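Local atomic coordinates of response regulator aspartate phosphatase H (Bacillus subtilis, PDB entry 3Q15), a protein that dephosphorylates the sporulation phosphotransferase Spo0F and also acts on the competence regulator ComA, helping to separate competence and sporulation in time. Residues A[155-160]-A[192-197]; A[176-181]-A[213-218]; A[269-272]-A[278-281]; A[299-304]-A[324-329]. All blocks are in the same frame, centred on the assembly; numbering follows the deposited sequence.

Interaction 1 of 4, residues A[155-160]-A[192-197]; sequences KQTHVS and YDDFKH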
# COMPACT_ATOMS: atom_id res chain seq x y z
N LYS A 155 -3.73 8.71 -0.37
CA LYS A 155 -5.05 8.08 -0.40
C LYS A 155 -4.96 6.56 -0.49
O LYS A 155 -5.87 5.91 -1.00
CB LYS A 155 -5.91 8.64 -1.54
CG LYS A 155 -6.50 10.01 -1.26
CD LYS A 155 -6.02 11.04 -2.26
CE LYS A 155 -6.76 12.36 -2.11
NZ LYS A 155 -6.36 13.35 -3.15
N GLN A 156 -3.86 6.00 -0.00
CA GLN A 156 -3.75 4.56 0.17
C GLN A 156 -4.07 4.29 1.63
O GLN A 156 -3.20 3.97 2.44
CB GLN A 156 -2.34 4.07 -0.18
CG GLN A 156 -1.79 4.59 -1.51
CD GLN A 156 -2.62 4.16 -2.70
OE1 GLN A 156 -3.57 4.84 -3.09
NE2 GLN A 156 -2.28 3.02 -3.29
N THR A 157 -5.35 4.45 1.95
CA THR A 157 -5.82 4.53 3.33
C THR A 157 -5.70 3.22 4.10
O THR A 157 -5.46 3.23 5.31
CB THR A 157 -7.27 5.06 3.38
OG1 THR A 157 -7.38 6.24 2.57
CG2 THR A 157 -7.69 5.38 4.82
N HIS A 158 -5.87 2.09 3.42
CA HIS A 158 -5.72 0.78 4.06
C HIS A 158 -4.27 0.55 4.48
O HIS A 158 -4.00 0.08 5.58
CB HIS A 158 -6.16 -0.35 3.13
CG HIS A 158 -7.64 -0.42 2.93
ND1 HIS A 158 -8.53 -0.39 3.98
CD2 HIS A 158 -8.39 -0.53 1.81
CE1 HIS A 158 -9.77 -0.47 3.52
NE2 HIS A 158 -9.70 -0.56 2.20
N VAL A 159 -3.36 0.88 3.58
CA VAL A 159 -1.93 0.73 3.84
C VAL A 159 -1.51 1.70 4.93
O VAL A 159 -0.68 1.39 5.77
CB VAL A 159 -1.10 0.98 2.57
CG1 VAL A 159 0.39 0.86 2.87
CG2 VAL A 159 -1.50 -0.00 1.48
N SER A 160 -2.10 2.89 4.91
CA SER A 160 -1.84 3.88 5.93
C SER A 160 -2.22 3.34 7.30
O SER A 160 -1.47 3.47 8.27
CB SER A 160 -2.62 5.16 5.65
OG SER A 160 -2.38 6.14 6.64
N TYR A 192 -10.29 6.58 8.89
CA TYR A 192 -11.68 6.17 8.92
C TYR A 192 -12.56 7.17 8.18
O TYR A 192 -13.49 6.77 7.47
CB TYR A 192 -12.17 6.01 10.36
CG TYR A 192 -11.82 4.67 10.96
CD1 TYR A 192 -12.25 3.49 10.36
CD2 TYR A 192 -11.07 4.57 12.12
CE1 TYR A 192 -11.95 2.26 10.89
CE2 TYR A 192 -10.76 3.34 12.67
CZ TYR A 192 -11.20 2.19 12.05
OH TYR A 192 -10.90 0.96 12.58
N ASP A 193 -12.27 8.45 8.34
CA ASP A 193 -13.00 9.51 7.65
C ASP A 193 -12.99 9.30 6.14
O ASP A 193 -13.99 9.55 5.47
CB ASP A 193 -12.44 10.88 8.01
CG ASP A 193 -12.76 11.31 9.43
OD1 ASP A 193 -13.62 10.66 10.08
OD2 ASP A 193 -12.18 12.30 9.90
N ASP A 194 -11.86 8.82 5.61
CA ASP A 194 -11.74 8.56 4.17
C ASP A 194 -12.79 7.58 3.67
O ASP A 194 -13.18 7.61 2.51
CB ASP A 194 -10.34 8.04 3.82
CG ASP A 194 -9.32 9.15 3.68
OD1 ASP A 194 -9.71 10.33 3.64
OD2 ASP A 194 -8.11 8.83 3.59
N PHE A 195 -13.25 6.70 4.55
CA PHE A 195 -14.28 5.73 4.19
C PHE A 195 -15.65 6.16 4.70
O PHE A 195 -16.60 5.38 4.69
CB PHE A 195 -13.93 4.34 4.73
CG PHE A 195 -12.63 3.80 4.22
CD1 PHE A 195 -12.53 3.29 2.93
CD2 PHE A 195 -11.50 3.80 5.02
CE1 PHE A 195 -11.33 2.80 2.45
CE2 PHE A 195 -10.30 3.31 4.54
CZ PHE A 195 -10.22 2.81 3.25
N LYS A 196 -15.73 7.41 5.15
CA LYS A 196 -16.97 7.98 5.67
C LYS A 196 -17.47 7.26 6.91
O LYS A 196 -18.66 7.28 7.21
CB LYS A 196 -18.07 7.97 4.60
CG LYS A 196 -17.64 8.48 3.23
CD LYS A 196 -17.15 9.91 3.30
CE LYS A 196 -16.76 10.40 1.92
NZ LYS A 196 -16.26 11.80 1.93
N HIS A 197 -16.56 6.62 7.64
CA HIS A 197 -16.93 5.96 8.88
C HIS A 197 -16.60 6.82 10.09
O HIS A 197 -15.76 6.46 10.92
CB HIS A 197 -16.25 4.60 8.99
CG HIS A 197 -16.98 3.50 8.30
ND1 HIS A 197 -16.51 2.90 7.15
CD2 HIS A 197 -18.16 2.89 8.58
CE1 HIS A 197 -17.37 1.97 6.76
NE2 HIS A 197 -18.37 1.94 7.61

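Interaction 2 of 4, residues A[176-181]-A[213-218]; sequences LYSIRT and MDIQND. With SO4 (sulfate ion), chain F.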
# COMPACT_ATOMS: atom_id res chain seq x y z
N LEU A 176 5.66 7.85 27.73
CA LEU A 176 6.21 9.19 27.62
C LEU A 176 5.96 9.80 26.23
O LEU A 176 6.05 11.01 26.04
CB LEU A 176 7.70 9.20 27.95
CG LEU A 176 8.08 8.70 29.35
CD1 LEU A 176 9.60 8.62 29.52
CD2 LEU A 176 7.48 9.58 30.44
N TYR A 177 5.66 8.94 25.26
CA TYR A 177 5.40 9.40 23.89
C TYR A 177 3.92 9.69 23.66
O TYR A 177 3.33 9.19 22.70
CB TYR A 177 5.91 8.37 22.88
CG TYR A 177 7.41 8.41 22.66
CD1 TYR A 177 8.28 7.76 23.52
CD2 TYR A 177 7.96 9.11 21.59
CE1 TYR A 177 9.65 7.79 23.33
CE2 TYR A 177 9.33 9.15 21.38
CZ TYR A 177 10.17 8.49 22.26
OH TYR A 177 11.53 8.53 22.06
N SER A 178 3.33 10.50 24.53
CA SER A 178 1.91 10.81 24.45
C SER A 178 1.56 11.64 23.22
O SER A 178 0.54 11.42 22.58
CB SER A 178 1.44 11.53 25.73
OG SER A 178 2.21 12.69 25.98
N ILE A 179 2.43 12.60 22.90
CA ILE A 179 2.22 13.44 21.72
C ILE A 179 2.06 12.59 20.45
O ILE A 179 1.09 12.77 19.70
CB ILE A 179 3.38 14.44 21.53
CG1 ILE A 179 3.42 15.43 22.69
CG2 ILE A 179 3.25 15.17 20.20
CD1 ILE A 179 2.11 16.17 22.91
N ARG A 180 3.00 11.69 20.21
CA ARG A 180 2.93 10.81 19.05
C ARG A 180 1.69 9.93 19.10
O ARG A 180 1.15 9.55 18.07
CB ARG A 180 4.19 9.93 18.95
CG ARG A 180 5.35 10.58 18.21
CD ARG A 180 5.05 10.76 16.73
NE ARG A 180 6.23 11.13 15.97
CZ ARG A 180 6.33 12.23 15.22
NH1 ARG A 180 5.31 13.07 15.12
NH2 ARG A 180 7.46 12.47 14.56
N THR A 181 1.25 9.60 20.32
CA THR A 181 0.07 8.76 20.52
C THR A 181 -1.17 9.51 20.07
O THR A 181 -2.04 8.95 19.40
CB THR A 181 -0.07 8.35 22.00
OG1 THR A 181 1.06 7.57 22.39
CG2 THR A 181 -1.33 7.54 22.22
N MET A 213 -5.79 15.98 27.69
CA MET A 213 -6.14 16.67 28.93
C MET A 213 -5.30 16.19 30.11
O MET A 213 -4.98 16.97 31.01
CB MET A 213 -7.64 16.52 29.24
CG MET A 213 -8.51 17.55 28.55
SD MET A 213 -10.24 17.46 29.05
CE MET A 213 -10.88 18.97 28.34
N ASP A 214 -4.92 14.92 30.10
CA ASP A 214 -4.05 14.38 31.13
C ASP A 214 -2.69 15.08 31.11
O ASP A 214 -2.20 15.52 32.15
CB ASP A 214 -3.86 12.87 30.96
CG ASP A 214 -5.08 12.08 31.41
OD1 ASP A 214 -5.54 11.20 30.64
OD2 ASP A 214 -5.58 12.32 32.53
N ILE A 215 -2.10 15.21 29.93
CA ILE A 215 -0.80 15.86 29.79
C ILE A 215 -0.92 17.38 29.79
O ILE A 215 0.07 18.08 29.59
CB ILE A 215 -0.06 15.40 28.52
CG1 ILE A 215 -0.91 15.70 27.28
CG2 ILE A 215 0.27 13.92 28.59
CD1 ILE A 215 -0.28 15.24 25.99
N GLN A 216 -2.14 17.87 30.01
CA GLN A 216 -2.40 19.31 30.04
C GLN A 216 -1.78 20.05 28.85
O GLN A 216 -1.06 21.03 29.03
CB GLN A 216 -1.94 19.92 31.36
CG GLN A 216 -2.77 19.50 32.56
CD GLN A 216 -2.28 20.11 33.86
OE1 GLN A 216 -1.14 20.56 33.97
NE2 GLN A 216 -3.15 20.12 34.87
N ASN A 217 -2.07 19.57 27.64
CA ASN A 217 -1.63 20.24 26.43
C ASN A 217 -2.81 20.95 25.77
O ASN A 217 -3.66 20.31 25.15
CB ASN A 217 -0.99 19.24 25.46
CG ASN A 217 -0.36 19.92 24.25
OD1 ASN A 217 -1.01 20.70 23.56
ND2 ASN A 217 0.91 19.62 24.01
N ASP A 218 -2.85 22.27 25.91
CA ASP A 218 -3.99 23.06 25.43
C ASP A 218 -4.21 22.95 23.93
O ASP A 218 -5.35 22.77 23.47
CB ASP A 218 -3.83 24.52 25.84
CG ASP A 218 -3.81 24.71 27.34
OD1 ASP A 218 -2.99 25.53 27.82
OD2 ASP A 218 -4.60 24.04 28.04
S SO4 F . 6.71 15.96 13.30
O1 SO4 F . 6.33 15.97 14.71
O2 SO4 F . 7.01 17.32 12.87
O3 SO4 F . 7.89 15.12 13.10
O4 SO4 F . 5.60 15.44 12.50

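Interaction 3 of 4, residues A[269-272]-A[278-281]; sequences WTLC and QKAF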
# COMPACT_ATOMS: atom_id res chain seq x y z
N TRP A 269 -20.26 26.82 9.29
CA TRP A 269 -20.78 25.90 8.29
C TRP A 269 -21.87 25.03 8.90
O TRP A 269 -22.94 24.85 8.32
CB TRP A 269 -19.66 25.02 7.74
CG TRP A 269 -20.05 24.21 6.55
CD1 TRP A 269 -20.97 24.54 5.60
CD2 TRP A 269 -19.53 22.92 6.18
NE1 TRP A 269 -21.05 23.55 4.65
CE2 TRP A 269 -20.18 22.54 4.99
CE3 TRP A 269 -18.58 22.06 6.74
CZ2 TRP A 269 -19.92 21.33 4.35
CZ3 TRP A 269 -18.32 20.86 6.10
CH2 TRP A 269 -18.98 20.51 4.92
N THR A 270 -21.59 24.48 10.08
CA THR A 270 -22.54 23.61 10.77
C THR A 270 -23.84 24.34 11.09
O THR A 270 -24.92 23.79 10.94
CB THR A 270 -21.95 23.05 12.08
OG1 THR A 270 -20.76 22.31 11.79
CG2 THR A 270 -22.95 22.14 12.76
N LEU A 271 -23.72 25.59 11.52
CA LEU A 271 -24.88 26.40 11.84
C LEU A 271 -25.70 26.70 10.59
O LEU A 271 -26.93 26.72 10.63
CB LEU A 271 -24.46 27.69 12.54
CG LEU A 271 -24.02 27.51 13.99
CD1 LEU A 271 -23.53 28.82 14.60
CD2 LEU A 271 -25.15 26.92 14.82
N CYS A 272 -25.01 26.93 9.47
CA CYS A 272 -25.68 27.21 8.20
C CYS A 272 -26.47 26.00 7.70
O CYS A 272 -27.59 26.13 7.22
CB CYS A 272 -24.67 27.66 7.14
SG CYS A 272 -23.99 29.31 7.40
N GLN A 278 -28.38 33.24 10.71
CA GLN A 278 -28.16 34.52 11.38
C GLN A 278 -27.11 34.37 12.48
O GLN A 278 -26.22 35.21 12.62
CB GLN A 278 -29.46 35.07 11.96
CG GLN A 278 -29.33 36.48 12.53
CD GLN A 278 -28.96 37.52 11.48
OE1 GLN A 278 -28.60 38.65 11.80
NE2 GLN A 278 -29.07 37.14 10.21
N LYS A 279 -27.22 33.30 13.26
CA LYS A 279 -26.23 33.01 14.29
C LYS A 279 -24.88 32.73 13.64
O LYS A 279 -23.84 33.14 14.15
CB LYS A 279 -26.68 31.82 15.14
CG LYS A 279 -25.72 31.47 16.26
CD LYS A 279 -26.25 30.29 17.08
CE LYS A 279 -25.27 29.90 18.19
NZ LYS A 279 -25.75 28.70 18.94
N ALA A 280 -24.91 32.03 12.51
CA ALA A 280 -23.69 31.69 11.79
C ALA A 280 -22.95 32.94 11.31
O ALA A 280 -21.74 33.05 11.47
CB ALA A 280 -23.99 30.77 10.62
N PHE A 281 -23.69 33.87 10.72
CA PHE A 281 -23.08 35.07 10.15
C PHE A 281 -22.23 35.81 11.18
O PHE A 281 -21.24 36.45 10.83
CB PHE A 281 -24.14 36.00 9.56
CG PHE A 281 -24.63 35.58 8.20
CD1 PHE A 281 -24.40 34.29 7.74
CD2 PHE A 281 -25.30 36.47 7.38
CE1 PHE A 281 -24.84 33.90 6.49
CE2 PHE A 281 -25.74 36.08 6.13
CZ PHE A 281 -25.51 34.80 5.69

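Interaction 4 of 4, residues A[299-304]-A[324-329]; sequences YKELFL and SYFEKK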
# COMPACT_ATOMS: atom_id res chain seq x y z
N TYR A 299 -9.13 29.87 4.48
CA TYR A 299 -10.34 30.04 5.27
C TYR A 299 -11.05 31.35 4.91
O TYR A 299 -12.27 31.46 5.06
CB TYR A 299 -10.05 29.95 6.77
CG TYR A 299 -9.72 28.55 7.22
CD1 TYR A 299 -10.72 27.59 7.35
CD2 TYR A 299 -8.41 28.17 7.49
CE1 TYR A 299 -10.42 26.30 7.75
CE2 TYR A 299 -8.11 26.88 7.88
CZ TYR A 299 -9.12 25.95 8.01
OH TYR A 299 -8.82 24.66 8.40
N LYS A 300 -10.29 32.32 4.42
CA LYS A 300 -10.86 33.57 3.97
C LYS A 300 -11.86 33.32 2.84
O LYS A 300 -12.94 33.90 2.82
CB LYS A 300 -9.77 34.53 3.51
CG LYS A 300 -10.24 35.97 3.34
CD LYS A 300 -9.09 36.94 3.12
CE LYS A 300 -8.52 36.80 1.72
NZ LYS A 300 -9.52 37.18 0.69
N GLU A 301 -11.48 32.46 1.90
CA GLU A 301 -12.32 32.16 0.75
C GLU A 301 -13.48 31.24 1.12
O GLU A 301 -14.57 31.34 0.54
CB GLU A 301 -11.49 31.53 -0.38
CG GLU A 301 -10.73 32.54 -1.23
CD GLU A 301 -9.50 33.10 -0.54
OE1 GLU A 301 -8.95 34.11 -1.04
OE2 GLU A 301 -9.08 32.53 0.48
N LEU A 302 -13.25 30.35 2.08
CA LEU A 302 -14.32 29.50 2.59
C LEU A 302 -15.35 30.32 3.36
O LEU A 302 -16.55 30.09 3.26
CB LEU A 302 -13.75 28.39 3.49
CG LEU A 302 -13.04 27.19 2.85
CD1 LEU A 302 -13.84 26.64 1.68
CD2 LEU A 302 -11.64 27.57 2.40
N PHE A 303 -14.88 31.30 4.14
CA PHE A 303 -15.79 32.18 4.86
C PHE A 303 -16.64 32.96 3.87
O PHE A 303 -17.85 33.05 4.03
CB PHE A 303 -15.03 33.14 5.77
CG PHE A 303 -14.74 32.58 7.13
CD1 PHE A 303 -15.77 32.24 8.00
CD2 PHE A 303 -13.43 32.41 7.56
CE1 PHE A 303 -15.50 31.73 9.26
CE2 PHE A 303 -13.16 31.90 8.82
CZ PHE A 303 -14.19 31.56 9.67
N LEU A 304 -15.99 33.52 2.86
CA LEU A 304 -16.70 34.32 1.87
C LEU A 304 -17.73 33.48 1.11
O LEU A 304 -18.79 33.98 0.73
CB LEU A 304 -15.71 34.97 0.90
CG LEU A 304 -14.83 36.06 1.51
CD1 LEU A 304 -13.78 36.54 0.52
CD2 LEU A 304 -15.69 37.22 2.00
N SER A 324 -13.84 30.09 -9.39
CA SER A 324 -12.86 30.37 -10.43
C SER A 324 -11.48 30.54 -9.82
O SER A 324 -10.47 30.07 -10.36
CB SER A 324 -13.25 31.63 -11.21
OG SER A 324 -12.26 31.96 -12.16
N TYR A 325 -11.43 31.21 -8.67
CA TYR A 325 -10.19 31.40 -7.93
C TYR A 325 -9.62 30.06 -7.51
O TYR A 325 -8.43 29.80 -7.66
CB TYR A 325 -10.43 32.27 -6.70
CG TYR A 325 -9.20 32.48 -5.86
CD1 TYR A 325 -8.22 33.39 -6.25
CD2 TYR A 325 -9.01 31.79 -4.68
CE1 TYR A 325 -7.10 33.60 -5.48
CE2 TYR A 325 -7.88 31.98 -3.91
CZ TYR A 325 -6.93 32.90 -4.32
OH TYR A 325 -5.80 33.10 -3.56
N PHE A 326 -10.48 29.20 -6.97
CA PHE A 326 -10.09 27.86 -6.56
C PHE A 326 -9.58 27.06 -7.75
O PHE A 326 -8.57 26.36 -7.66
CB PHE A 326 -11.26 27.13 -5.90
CG PHE A 326 -11.60 27.64 -4.52
CD1 PHE A 326 -10.65 28.28 -3.74
CD2 PHE A 326 -12.87 27.47 -4.00
CE1 PHE A 326 -10.96 28.74 -2.47
CE2 PHE A 326 -13.19 27.93 -2.74
CZ PHE A 326 -12.24 28.57 -1.97
N GLU A 327 -10.30 27.15 -8.87
CA GLU A 327 -9.90 26.47 -10.10
C GLU A 327 -8.47 26.84 -10.47
O GLU A 327 -7.68 25.99 -10.87
CB GLU A 327 -10.83 26.85 -11.25
CG GLU A 327 -11.94 25.85 -11.53
CD GLU A 327 -11.43 24.59 -12.21
OE1 GLU A 327 -12.17 23.59 -12.24
OE2 GLU A 327 -10.29 24.61 -12.72
N LYS A 328 -8.15 28.12 -10.32
CA LYS A 328 -6.84 28.63 -10.71
C LYS A 328 -5.72 27.98 -9.91
O LYS A 328 -4.72 27.54 -10.47
CB LYS A 328 -6.80 30.15 -10.57
CG LYS A 328 -5.97 30.86 -11.62
CD LYS A 328 -6.26 32.36 -11.64
CE LYS A 328 -5.59 33.04 -12.82
NZ LYS A 328 -5.95 34.49 -12.90
N LYS A 329 -5.88 27.93 -8.59
CA LYS A 329 -4.87 27.33 -7.73
C LYS A 329 -5.03 25.81 -7.59
O LYS A 329 -4.46 25.20 -6.69
CB LYS A 329 -4.88 27.99 -6.35
CG LYS A 329 -4.23 29.36 -6.32
CD LYS A 329 -4.12 29.89 -4.90
CE LYS A 329 -3.15 31.05 -4.82
NZ LYS A 329 -3.56 32.19 -5.69

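Interaction 1 of 4, residues A[155-160]-A[192-197]
Thr157 and His158 meet Asp194 and Phe195 at a junction between successive units of the tetratricopeptide array: segment 155-160, in predicted TPR 2, opens helix 157-172, and segment 192-197, in predicted TPR 3, closes helix 178-194. Thr157 uses both branches. Its hydroxyl, set beside the backbone N (chi1 -49°), donates from OG1 to OD2 of Asp194 at 2.9 Å, reaching the anti side of the carboxylate 23° out of its plane; a bound glycerol also hydrogen-bonds to this hydroxyl. The methyl, anti to the backbone N, meets the phenyl ring: Thr157 CG2 lies 3.3 Å from CE2 of Phe195. That ring continues over His158 as an offset stack, with centroids 4.7 Å apart and planes inclined by 23°. Phe195 CZ sits over one face of the imidazole, toward its rim, and is 3.3 Å from His158 CE1. ND1 of His158 is hydrogen-bonded to Tyr376 OH of a second subunit, and Tyr117 of that subunit meets the ring edge-to-face. An alanine at His158 is likely to strip Phe195 of its stacking partner and leave Tyr376 of the second subunit without its imidazole mate. The chemistry is therefore divided, with a hydrogen bond between Thr157 and the partly exposed Asp194 on one side and aromatic stacking that leads to the subunit interface on the other.

Interaction 2 of 4, residues A[176-181]-A[213-218]
Ser178 and Ile215 each place a branch between their own backbone N and carbonyl carbon, the crowded position, with chi1 values of 55° and 58°, and these branches come together. Ser178 OG lies 3.6 Å from CD1 of Ile215, at the end of the straight CG1 arm, and 3.5 Å from the other branch methyl, CG2 of Ile215. The serine oxygen thus rests against two methyl groups, and the touch is van der Waals in kind. One residue on, the Ile179 chain bends at chi2 and brings CD1 to 4.0 Å from CD1 of Ile215. The same methyl meets ND2 of Asn217 at 3.8 Å, the two side chains crossing at about a right angle, while OD1 of Asn217 caps the next helix through the backbone N of Phe220. The contact ties the start of helix 178-194 to the turn leaving helix 198-214, the open end of an antiparallel helix pair in the tetratricopeptide array; Gln216, with positive phi, closes the second helix in a Schellman motif. Arg180 faces another way. A sulfate, probably from the crystallisation liquor, sits at the edge of its guanidinium, in plane: NH2 of Arg180 donates almost straight to sulfate O3 at 3.1 Å, and NH1 of Arg180 donates to O1, also at 3.1 Å but more bent. With an alanine in place of Arg180, the sulfate would probably lose both donors and Glu142 its salt-bridge partner. Phe145 also makes a cation-pi contact with this guanidinium.

Interaction 3 of 4, residues A[269-272]-A[278-281]
Leu271 and Ala280 point their CB atoms at each other, and the two carbons meet 3.7 Å apart. Because the alanine ends at that methyl, the backbones can come close: the CA atoms of Leu271 and Ala280 are separated by only 5.4 Å. Cys272 reaches the same methyl from one residue further along its helix, with SG of Cys272 3.5 Å from CB of Ala280, so one methyl meets both the leucine stem and the sulfur. Both segments belong to predicted TPR 5, whose helices 260-273 and 277-290 form a helical hairpin with a short turn between them. A small residue where the two helices of a hairpin approach closely is a familiar feature of the tetratricopeptide motif, and Ala280 is consistent with that role. Away from Ala280, the leucine uses a different part of its side chain. Its CG stands beside the backbone N, chi1 -74°, and the branch methyl CD1 of Leu271 rests 3.8 Å from CG of Lys279. The lysine leaves its helix with CG anti to the backbone N, chi1 -179°, and stays extended to the amine, crossing the leucine obliquely. Its aliphatic carbons therefore do the touching: CD of Lys279 is 4.0 Å from CD1 of Leu271. Helix 238-255 packs on this flank, with Val242 against Leu271 and Gln246 against Lys279, whereas Tyr310 of helix 299-310 lies against Cys272.

Interaction 4 of 4, residues A[299-304]-A[324-329]
Glu301 and Phe326 make the closest approach here, and it is the aliphatic stem of the glutamate that does the touching. Glu301 CB lies 3.4 Å from CZ of Phe326 and 3.5 Å from its CE1, meeting the far end of the ring obliquely. With CG of Phe326 beside its backbone N, the phenyl group reaches across the gap between the helices. Past CB, the Glu301 chain bends (chi2 75°) and brings its carboxylate to the Tyr325 ring. The tyrosine takes a different first torsion, with CG anti to the backbone N, which sets its ring apart from that of the neighbouring Phe326 and leaves the two aromatics to receive different parts of one glutamate. OE1 of Glu301 comes to 3.7 Å from CE2 of Tyr325, while CG of Glu301 is 3.9 Å from CD2 of the same ring; the side chains cross at about a right angle, yet the carboxylate and ring planes differ by just 10°. Lys300 completes the polar end, its NZ forming a salt bridge with OE1 of Glu301 at 3.6 Å, which probably helps to stabilise the negative charge beside the aromatic ring. Leu302 adds a looser apolar touch, CD1 to CZ of Phe326 at 4.4 Å. Tyr334 of helix 332-348 also makes an edge-to-face contact with Phe326. The segment axes run nearly antiparallel, at 152° and 11.9 Å apart at closest approach, bridged by Phe326 and Tyr325 against Glu301, consistent with consecutive helices of the TPR-containing C-terminal domain, here between predicted repeats 5 and 6.

How the interactions relate
Interactions 1 and 2 both use helix 178-194, near its opposite ends, with centres about 25 Å apart. Interaction 1 is largely buried and borders a second subunit, and it combines a hydrogen bond with ring stacking; interaction 2 is only partly buried, and its sparse van der Waals touches adjoin an arginine holding an anion. Interactions 3 and 4 follow in series along the chain, their nearest atoms about 7 Å apart, and both are buried without help from another subunit. Interaction 3 brings its helices close through the small Ala280, whereas interaction 4 spans a wider gap with aromatic rings and a glutamate. Only interaction 1 has a hydrogen bond between its segments.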